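Local coordinates for protein D-alanyl-D-alanine carboxypeptidase (Streptococcus pneumoniae R6, PDB 1XP4) that probably removes the C-terminal D-alanine from peptidoglycan precursor peptides, acting as a serine-type D-Ala-D-Ala carboxypeptidase of the S11 family, at residues T47-Y52 / L132-Q137; I316-N321 / D355-G360. All blocks are in the same frame, centred on the assembly; numbering follows the deposited sequence.

Contact 1 (T47-Y52 / L132-Q137); sequences TVYLVY and LEWGIQ
Y49 and W134 make this contact by themselves, as a T-shaped pair of rings. The indole presents the edge of its six-membered ring to one face of the phenol. The two planes stand at 82°, and the ring centroids are 4.7 Å apart. CZ2 of W134 sits over the centre of the Y49 ring, 3.2 Å above its plane. The nearest pair of atoms is Y49 CE2 and W134 CZ2, at 3.3 Å. CH2 of W134 lies beside CZ2 and reaches the root of the phenol, 3.6 Å from Y49 CG.

The torsions bring the rings together. In Y49, CG is anti to the backbone N (chi1 -171°), which carries the ring out from helix 44-57 toward W134. In W134, CG lies beside the backbone N and anti to the carbonyl carbon (chi1 -65°), and this directs the indole at Y49.

Other side chains surround Y49. It also touches L180 and K183 of helix 170-183 and K130 of helix 120-133. A second edge-to-face pair joins it to Y184. W134 touches N179 of helix 170-183. W134 is partly exposed, whereas Y49 is buried.

The backbone bonds stay within each segment. W134 follows the last turn of helix 120-133. G135 then leaves the helix with positive phi in a Schellman motif, and its N bonds to L132 O at 3.2 Å.

The arrangement belongs to the helical part of the penicillin-binding carboxypeptidase domain. Helix 44-57 starts at K44, the predicted proton acceptor of the SxxK motif. The side chain of Y49 is about 10 Å from that of K44. The aromatic pair ties helix 44-57 to the C-terminal end of helix 120-133, in the helical region near the predicted active site.

Contact 2 (I316-N321 / D355-G360); sequences IERVGN and DLIGQG
R318 and D355 form a salt bridge between the end of strand 313-318 and the loop 355-360. One nitrogen does the work. R318 NH1 lies 2.6 Å from D355 OD1. It also donates a hydrogen bond to D355 OD2, at 3.1 Å and 150°. OD2 is met on its syn side. Both oxygens lie at the guanidinium edge, near its plane. The two flat groups are 22° apart, and NH1 is tilted out of the carboxylate plane.

The side chains of R318 and I357 come from opposite directions. I357 CD1 is 3.9 Å from both R318 NH1 and R318 NH2, a van der Waals contact of a methyl group with the guanidinium.

This is a surface contact within the C-terminal domain of the PBP5 type, where strand 313-318 pairs antiparallel with strand 278-284. F278 of that partner strand touches both R318 and I357.

The arginine is extended from CG to NE, which spans the gap to the loop. D355 is held at its backbone: its N bonds to D353 OD1 and its O to K26 NZ. Beyond it, I357 to G360 form a type II' beta turn, closed by G360 N to I357 O at 2.7 Å. The backbone of G360 bonds in turn with I27 of strand 26-31.

In the fold
Contact 1 comes first along the chain and closes before contact 2 opens. Their centres are 28 Å apart. The nearest atoms are about 9 Å apart, and the two do not touch. Contact 1 uses helices 44-57 and 120-133, and contact 2 uses strand 313-318 and a loop before strand 368-373, so they share no helix or strand. The 355-360 loop bonds with strand 26-31, an outermost strand of the five-stranded sheet, so the C-terminal part of the chain meets that sheet there. Contact 1 joins helix 44-57 to the end of helix 120-133 near the predicted active site, whereas contact 2 lies away from that site.

Contact 1 (T47-Y52 / L132-Q137)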
ATOM      1  N   THR A  47       6.100  -5.861   7.348  1.00 17.22           N
ATOM      2  CA  THR A  47       6.965  -7.043   7.331  1.00 16.65           C
ATOM      3  C   THR A  47       7.354  -7.436   5.915  1.00 16.64           C
ATOM      4  O   THR A  47       8.534  -7.577   5.586  1.00 16.97           O
ATOM      5  CB  THR A  47       6.266  -8.255   7.980  1.00 16.72           C
ATOM      6  OG1 THR A  47       6.035  -7.991   9.372  1.00 19.18           O
ATOM      7  CG2 THR A  47       7.120  -9.503   7.833  1.00 10.44           C
ATOM      8  N   VAL A  48       6.338  -7.611   5.085  1.00 16.35           N
ATOM      9  CA  VAL A  48       6.511  -8.000   3.697  1.00 18.09           C
ATOM     10  C   VAL A  48       7.339  -7.001   2.881  1.00 19.57           C
ATOM     11  O   VAL A  48       7.973  -7.381   1.889  1.00 19.54           O
ATOM     12  CB  VAL A  48       5.113  -8.228   3.058  1.00 18.28           C
ATOM     13  CG1 VAL A  48       5.166  -8.040   1.561  1.00 20.86           C
ATOM     14  CG2 VAL A  48       4.626  -9.637   3.391  1.00 17.94           C
ATOM     15  N   TYR A  49       7.346  -5.731   3.294  1.00 19.79           N
ATOM     16  CA  TYR A  49       8.122  -4.717   2.580  1.00 16.52           C
ATOM     17  C   TYR A  49       9.605  -4.963   2.782  1.00 16.34           C
ATOM     18  O   TYR A  49      10.400  -4.773   1.871  1.00 18.79           O
ATOM     19  CB  TYR A  49       7.808  -3.310   3.078  1.00 15.87           C
ATOM     20  CG  TYR A  49       8.422  -2.226   2.219  1.00 15.99           C
ATOM     21  CD1 TYR A  49       7.753  -1.745   1.091  1.00 18.33           C
ATOM     22  CD2 TYR A  49       9.673  -1.686   2.523  1.00 17.47           C
ATOM     23  CE1 TYR A  49       8.308  -0.744   0.287  1.00 19.16           C
ATOM     24  CE2 TYR A  49      10.243  -0.684   1.721  1.00 19.50           C
ATOM     25  CZ  TYR A  49       9.551  -0.217   0.606  1.00 19.93           C
ATOM     26  OH  TYR A  49      10.078   0.787  -0.179  1.00 18.77           O
ATOM     27  N   LEU A  50       9.990  -5.371   3.983  1.00 14.17           N
ATOM     28  CA  LEU A  50      11.398  -5.621   4.230  1.00 14.76           C
ATOM     29  C   LEU A  50      11.853  -6.881   3.491  1.00 14.69           C
ATOM     30  O   LEU A  50      13.021  -7.009   3.110  1.00 15.46           O
ATOM     31  CB  LEU A  50      11.651  -5.734   5.737  1.00 13.45           C
ATOM     32  CG  LEU A  50      11.319  -4.463   6.538  1.00 12.99           C
ATOM     33  CD1 LEU A  50      11.580  -4.697   8.015  1.00  9.39           C
ATOM     34  CD2 LEU A  50      12.161  -3.295   6.036  1.00  9.88           C
ATOM     35  N   VAL A  51      10.914  -7.796   3.269  1.00 14.35           N
ATOM     36  CA  VAL A  51      11.193  -9.046   2.571  1.00 13.95           C
ATOM     37  C   VAL A  51      11.474  -8.803   1.094  1.00 15.60           C
ATOM     38  O   VAL A  51      12.398  -9.391   0.523  1.00 16.62           O
ATOM     39  CB  VAL A  51      10.013 -10.023   2.681  1.00 14.19           C
ATOM     40  CG1 VAL A  51      10.350 -11.310   1.964  1.00 14.57           C
ATOM     41  CG2 VAL A  51       9.693 -10.299   4.141  1.00 13.16           C
ATOM     42  N   TYR A  52      10.668  -7.950   0.467  1.00 15.56           N
ATOM     43  CA  TYR A  52      10.878  -7.627  -0.941  1.00 16.56           C
ATOM     44  C   TYR A  52      12.169  -6.825  -1.063  1.00 17.04           C
ATOM     45  O   TYR A  52      12.898  -6.944  -2.051  1.00 19.09           O
ATOM     46  CB  TYR A  52       9.699  -6.821  -1.502  1.00 15.99           C
ATOM     47  CG  TYR A  52       8.530  -7.675  -1.949  1.00 14.83           C
ATOM     48  CD1 TYR A  52       8.609  -8.446  -3.106  1.00 15.72           C
ATOM     49  CD2 TYR A  52       7.357  -7.737  -1.202  1.00 13.28           C
ATOM     50  CE1 TYR A  52       7.542  -9.262  -3.510  1.00 13.73           C
ATOM     51  CE2 TYR A  52       6.291  -8.548  -1.593  1.00 13.01           C
ATOM     52  CZ  TYR A  52       6.392  -9.305  -2.747  1.00 12.91           C
ATOM     53  OH  TYR A  52       5.349 -10.109  -3.135  1.00 16.22           O
ATOM     54  N   LEU A 132      10.151   5.223  10.238  1.00 20.71           N
ATOM     55  CA  LEU A 132      10.677   6.571  10.441  1.00 20.64           C
ATOM     56  C   LEU A 132      11.133   7.180   9.127  1.00 21.53           C
ATOM     57  O   LEU A 132      11.064   8.392   8.943  1.00 24.22           O
ATOM     58  CB  LEU A 132      11.835   6.551  11.436  1.00 21.42           C
ATOM     59  CG  LEU A 132      11.417   6.292  12.884  1.00 23.24           C
ATOM     60  CD1 LEU A 132      12.639   6.220  13.777  1.00 23.85           C
ATOM     61  CD2 LEU A 132      10.479   7.398  13.339  1.00 20.85           C
ATOM     62  N   GLU A 133      11.611   6.336   8.220  1.00 21.40           N
ATOM     63  CA  GLU A 133      12.046   6.784   6.904  1.00 21.45           C
ATOM     64  C   GLU A 133      10.841   7.361   6.176  1.00 21.42           C
ATOM     65  O   GLU A 133      10.903   8.428   5.571  1.00 23.10           O
ATOM     66  CB  GLU A 133      12.558   5.607   6.088  1.00 22.46           C
ATOM     67  CG  GLU A 133      14.041   5.483   5.991  1.00 26.96           C
ATOM     68  CD  GLU A 133      14.427   4.340   5.084  1.00 31.55           C
ATOM     69  OE1 GLU A 133      13.878   4.265   3.963  1.00 31.47           O
ATOM     70  OE2 GLU A 133      15.275   3.516   5.490  1.00 36.51           O
ATOM     71  N   TRP A 134       9.742   6.623   6.238  1.00 20.87           N
ATOM     72  CA  TRP A 134       8.510   7.014   5.588  1.00 18.69           C
ATOM     73  C   TRP A 134       7.809   8.203   6.236  1.00 18.07           C
ATOM     74  O   TRP A 134       6.749   8.626   5.782  1.00 21.39           O
ATOM     75  CB  TRP A 134       7.569   5.813   5.533  1.00 20.95           C
ATOM     76  CG  TRP A 134       8.079   4.685   4.671  1.00 24.03           C
ATOM     77  CD1 TRP A 134       8.897   4.792   3.582  1.00 24.54           C
ATOM     78  CD2 TRP A 134       7.721   3.299   4.770  1.00 26.02           C
ATOM     79  NE1 TRP A 134       9.065   3.565   2.988  1.00 25.94           N
ATOM     80  CE2 TRP A 134       8.352   2.631   3.689  1.00 28.28           C
ATOM     81  CE3 TRP A 134       6.918   2.559   5.646  1.00 22.98           C
ATOM     82  CZ2 TRP A 134       8.214   1.251   3.479  1.00 27.50           C
ATOM     83  CZ3 TRP A 134       6.779   1.190   5.435  1.00 25.08           C
ATOM     84  CH2 TRP A 134       7.420   0.552   4.356  1.00 26.62           C
ATOM     85  N   GLY A 135       8.388   8.747   7.294  1.00 14.74           N
ATOM     86  CA  GLY A 135       7.764   9.888   7.932  1.00 17.78           C
ATOM     87  C   GLY A 135       6.709   9.531   8.957  1.00 20.67           C
ATOM     88  O   GLY A 135       5.985  10.402   9.439  1.00 24.31           O
ATOM     89  N   ILE A 136       6.603   8.251   9.288  1.00 20.58           N
ATOM     90  CA  ILE A 136       5.633   7.823  10.283  1.00 21.45           C
ATOM     91  C   ILE A 136       6.385   7.775  11.603  1.00 22.64           C
ATOM     92  O   ILE A 136       7.260   6.940  11.791  1.00 22.68           O
ATOM     93  CB  ILE A 136       5.074   6.424   9.954  1.00 21.68           C
ATOM     94  CG1 ILE A 136       4.374   6.462   8.593  1.00 17.03           C
ATOM     95  CG2 ILE A 136       4.127   5.961  11.062  1.00 18.37           C
ATOM     96  CD1 ILE A 136       3.934   5.120   8.098  1.00 15.72           C
ATOM     97  N   GLN A 137       6.045   8.674  12.517  1.00 24.57           N
ATOM     98  CA  GLN A 137       6.735   8.721  13.795  1.00 25.92           C
ATOM     99  C   GLN A 137       5.826   8.532  14.994  1.00 25.16           C
ATOM    100  O   GLN A 137       6.195   8.866  16.118  1.00 26.58           O
ATOM    101  CB  GLN A 137       7.505  10.041  13.914  1.00 29.00           C
ATOM    102  CG  GLN A 137       6.738  11.256  13.400  1.00 35.42           C
ATOM    103  CD  GLN A 137       7.613  12.494  13.268  1.00 38.16           C
ATOM    104  OE1 GLN A 137       8.607  12.491  12.539  1.00 39.09           O
ATOM    105  NE2 GLN A 137       7.244  13.561  13.974  1.00 38.14           N
TER

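Contact 2 (I316-N321 / D355-G360)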
ATOM      1  N   ILE A 316      -7.642  13.684 -10.530  1.00 28.28           N
ATOM      2  CA  ILE A 316      -8.826  13.346  -9.760  1.00 28.26           C
ATOM      3  C   ILE A 316      -9.663  14.619  -9.710  1.00 30.63           C
ATOM      4  O   ILE A 316      -9.130  15.699  -9.477  1.00 32.79           O
ATOM      5  CB  ILE A 316      -8.478  12.940  -8.322  1.00 25.13           C
ATOM      6  CG1 ILE A 316      -7.409  11.859  -8.326  1.00 23.08           C
ATOM      7  CG2 ILE A 316      -9.720  12.404  -7.623  1.00 24.59           C
ATOM      8  CD1 ILE A 316      -7.118  11.334  -6.950  1.00 23.82           C
ATOM      9  N   GLU A 317     -10.966  14.500  -9.939  1.00 33.15           N
ATOM     10  CA  GLU A 317     -11.847  15.661  -9.910  1.00 35.91           C
ATOM     11  C   GLU A 317     -13.173  15.296  -9.249  1.00 37.01           C
ATOM     12  O   GLU A 317     -13.785  14.276  -9.580  1.00 38.01           O
ATOM     13  CB  GLU A 317     -12.096  16.173 -11.336  1.00 38.98           C
ATOM     14  CG  GLU A 317     -12.960  17.434 -11.422  1.00 46.67           C
ATOM     15  CD  GLU A 317     -13.252  17.853 -12.863  1.00 50.99           C
ATOM     16  OE1 GLU A 317     -13.639  16.976 -13.668  1.00 54.41           O
ATOM     17  OE2 GLU A 317     -13.109  19.055 -13.189  1.00 51.65           O
ATOM     18  N   ARG A 318     -13.605  16.115  -8.298  1.00 36.48           N
ATOM     19  CA  ARG A 318     -14.960  16.028  -7.852  1.00 35.92           C
ATOM     20  C   ARG A 318     -15.930  16.285  -9.027  1.00 37.50           C
ATOM     21  O   ARG A 318     -15.619  16.941 -10.016  1.00 36.53           O
ATOM     22  CB  ARG A 318     -15.132  17.014  -6.717  1.00 34.16           C
ATOM     23  CG  ARG A 318     -15.629  16.360  -5.435  1.00 31.28           C
ATOM     24  CD  ARG A 318     -15.868  17.390  -4.333  1.00 28.51           C
ATOM     25  NE  ARG A 318     -16.118  16.720  -3.070  1.00 25.23           N
ATOM     26  CZ  ARG A 318     -15.079  16.632  -2.238  1.00 24.78           C
ATOM     27  NH1 ARG A 318     -13.928  17.157  -2.565  1.00 22.66           N
ATOM     28  NH2 ARG A 318     -15.227  16.053  -1.053  1.00 26.90           N
ATOM     29  N   VAL A 319     -17.089  15.621  -9.000  1.00 41.39           N
ATOM     30  CA  VAL A 319     -18.025  15.797 -10.107  1.00 44.49           C
ATOM     31  C   VAL A 319     -19.127  16.812  -9.775  1.00 47.95           C
ATOM     32  O   VAL A 319     -19.825  16.691  -8.785  1.00 48.16           O
ATOM     33  CB  VAL A 319     -18.716  14.439 -10.410  1.00 41.68           C
ATOM     34  CG1 VAL A 319     -17.817  13.249 -10.094  1.00 40.38           C
ATOM     35  CG2 VAL A 319     -20.023  14.267  -9.668  1.00 38.83           C
ATOM     36  N   GLY A 320     -19.213  17.870 -10.637  1.00 52.92           N
ATOM     37  CA  GLY A 320     -20.217  18.865 -10.218  1.00 59.83           C
ATOM     38  C   GLY A 320     -19.651  20.255  -9.851  1.00 64.68           C
ATOM     39  O   GLY A 320     -20.340  21.247  -9.676  1.00 65.87           O
ATOM     40  N   ASN A 321     -18.312  20.357  -9.857  1.00 20.00           N
ATOM     41  CA  ASN A 321     -17.667  21.437  -9.076  1.00 20.00           C
ATOM     42  C   ASN A 321     -17.583  22.708  -9.911  1.00 20.00           C
ATOM     43  O   ASN A 321     -17.173  22.701 -11.045  1.00 20.00           O
ATOM     44  CB  ASN A 321     -16.216  20.979  -8.821  1.00 20.00           C
ATOM     45  CG  ASN A 321     -16.150  19.798  -7.884  1.00 20.00           C
ATOM     46  OD1 ASN A 321     -16.911  19.682  -6.940  1.00 20.00           O
ATOM     47  ND2 ASN A 321     -15.139  18.943  -8.116  1.00 20.00           N
ATOM     48  N   ASP A 355      -8.759  21.266  -3.511  1.00 18.84           N
ATOM     49  CA  ASP A 355      -9.870  20.485  -2.985  1.00 18.54           C
ATOM     50  C   ASP A 355      -9.334  19.432  -1.999  1.00 18.68           C
ATOM     51  O   ASP A 355      -9.636  18.242  -2.106  1.00 20.06           O
ATOM     52  CB  ASP A 355     -10.577  19.806  -4.160  1.00 18.46           C
ATOM     53  CG  ASP A 355     -11.950  19.299  -3.808  1.00 16.94           C
ATOM     54  OD1 ASP A 355     -12.232  19.151  -2.606  1.00 14.17           O
ATOM     55  OD2 ASP A 355     -12.741  19.037  -4.740  1.00 20.40           O
ATOM     56  N   LEU A 356      -8.546  19.887  -1.032  1.00 17.07           N
ATOM     57  CA  LEU A 356      -7.934  19.003  -0.050  1.00 16.44           C
ATOM     58  C   LEU A 356      -8.885  18.416   0.974  1.00 17.73           C
ATOM     59  O   LEU A 356      -9.591  19.139   1.670  1.00 21.12           O
ATOM     60  CB  LEU A 356      -6.815  19.741   0.673  1.00 13.27           C
ATOM     61  CG  LEU A 356      -5.859  20.454  -0.286  1.00 14.59           C
ATOM     62  CD1 LEU A 356      -4.764  21.125   0.504  1.00 12.32           C
ATOM     63  CD2 LEU A 356      -5.284  19.459  -1.297  1.00 12.94           C
ATOM     64  N   ILE A 357      -8.883  17.093   1.067  1.00 16.48           N
ATOM     65  CA  ILE A 357      -9.727  16.377   2.009  1.00 14.51           C
ATOM     66  C   ILE A 357      -8.821  15.924   3.149  1.00 14.24           C
ATOM     67  O   ILE A 357      -7.779  15.318   2.909  1.00 14.13           O
ATOM     68  CB  ILE A 357     -10.367  15.158   1.317  1.00 16.76           C
ATOM     69  CG1 ILE A 357     -11.154  15.645   0.100  1.00 15.56           C
ATOM     70  CG2 ILE A 357     -11.265  14.386   2.287  1.00 11.68           C
ATOM     71  CD1 ILE A 357     -11.624  14.555  -0.782  1.00 16.90           C
ATOM     72  N   GLY A 358      -9.211  16.217   4.383  1.00 13.19           N
ATOM     73  CA  GLY A 358      -8.382  15.842   5.516  1.00 13.70           C
ATOM     74  C   GLY A 358      -7.091  16.630   5.446  1.00 13.78           C
ATOM     75  O   GLY A 358      -7.117  17.856   5.388  1.00 14.68           O
ATOM     76  N   GLN A 359      -5.955  15.944   5.447  1.00 14.75           N
ATOM     77  CA  GLN A 359      -4.669  16.630   5.349  1.00 16.19           C
ATOM     78  C   GLN A 359      -4.324  16.774   3.865  1.00 16.08           C
ATOM     79  O   GLN A 359      -3.225  17.185   3.505  1.00 13.97           O
ATOM     80  CB  GLN A 359      -3.582  15.833   6.071  1.00 14.91           C
ATOM     81  CG  GLN A 359      -4.012  15.358   7.438  1.00 19.09           C
ATOM     82  CD  GLN A 359      -2.858  14.867   8.277  1.00 21.90           C
ATOM     83  OE1 GLN A 359      -2.059  15.661   8.772  1.00 23.01           O
ATOM     84  NE2 GLN A 359      -2.758  13.551   8.440  1.00 22.52           N
ATOM     85  N   GLY A 360      -5.289  16.423   3.015  1.00 18.21           N
ATOM     86  CA  GLY A 360      -5.114  16.519   1.577  1.00 18.08           C
ATOM     87  C   GLY A 360      -4.423  15.324   0.949  1.00 19.34           C
ATOM     88  O   GLY A 360      -5.035  14.555   0.202  1.00 17.48           O
TER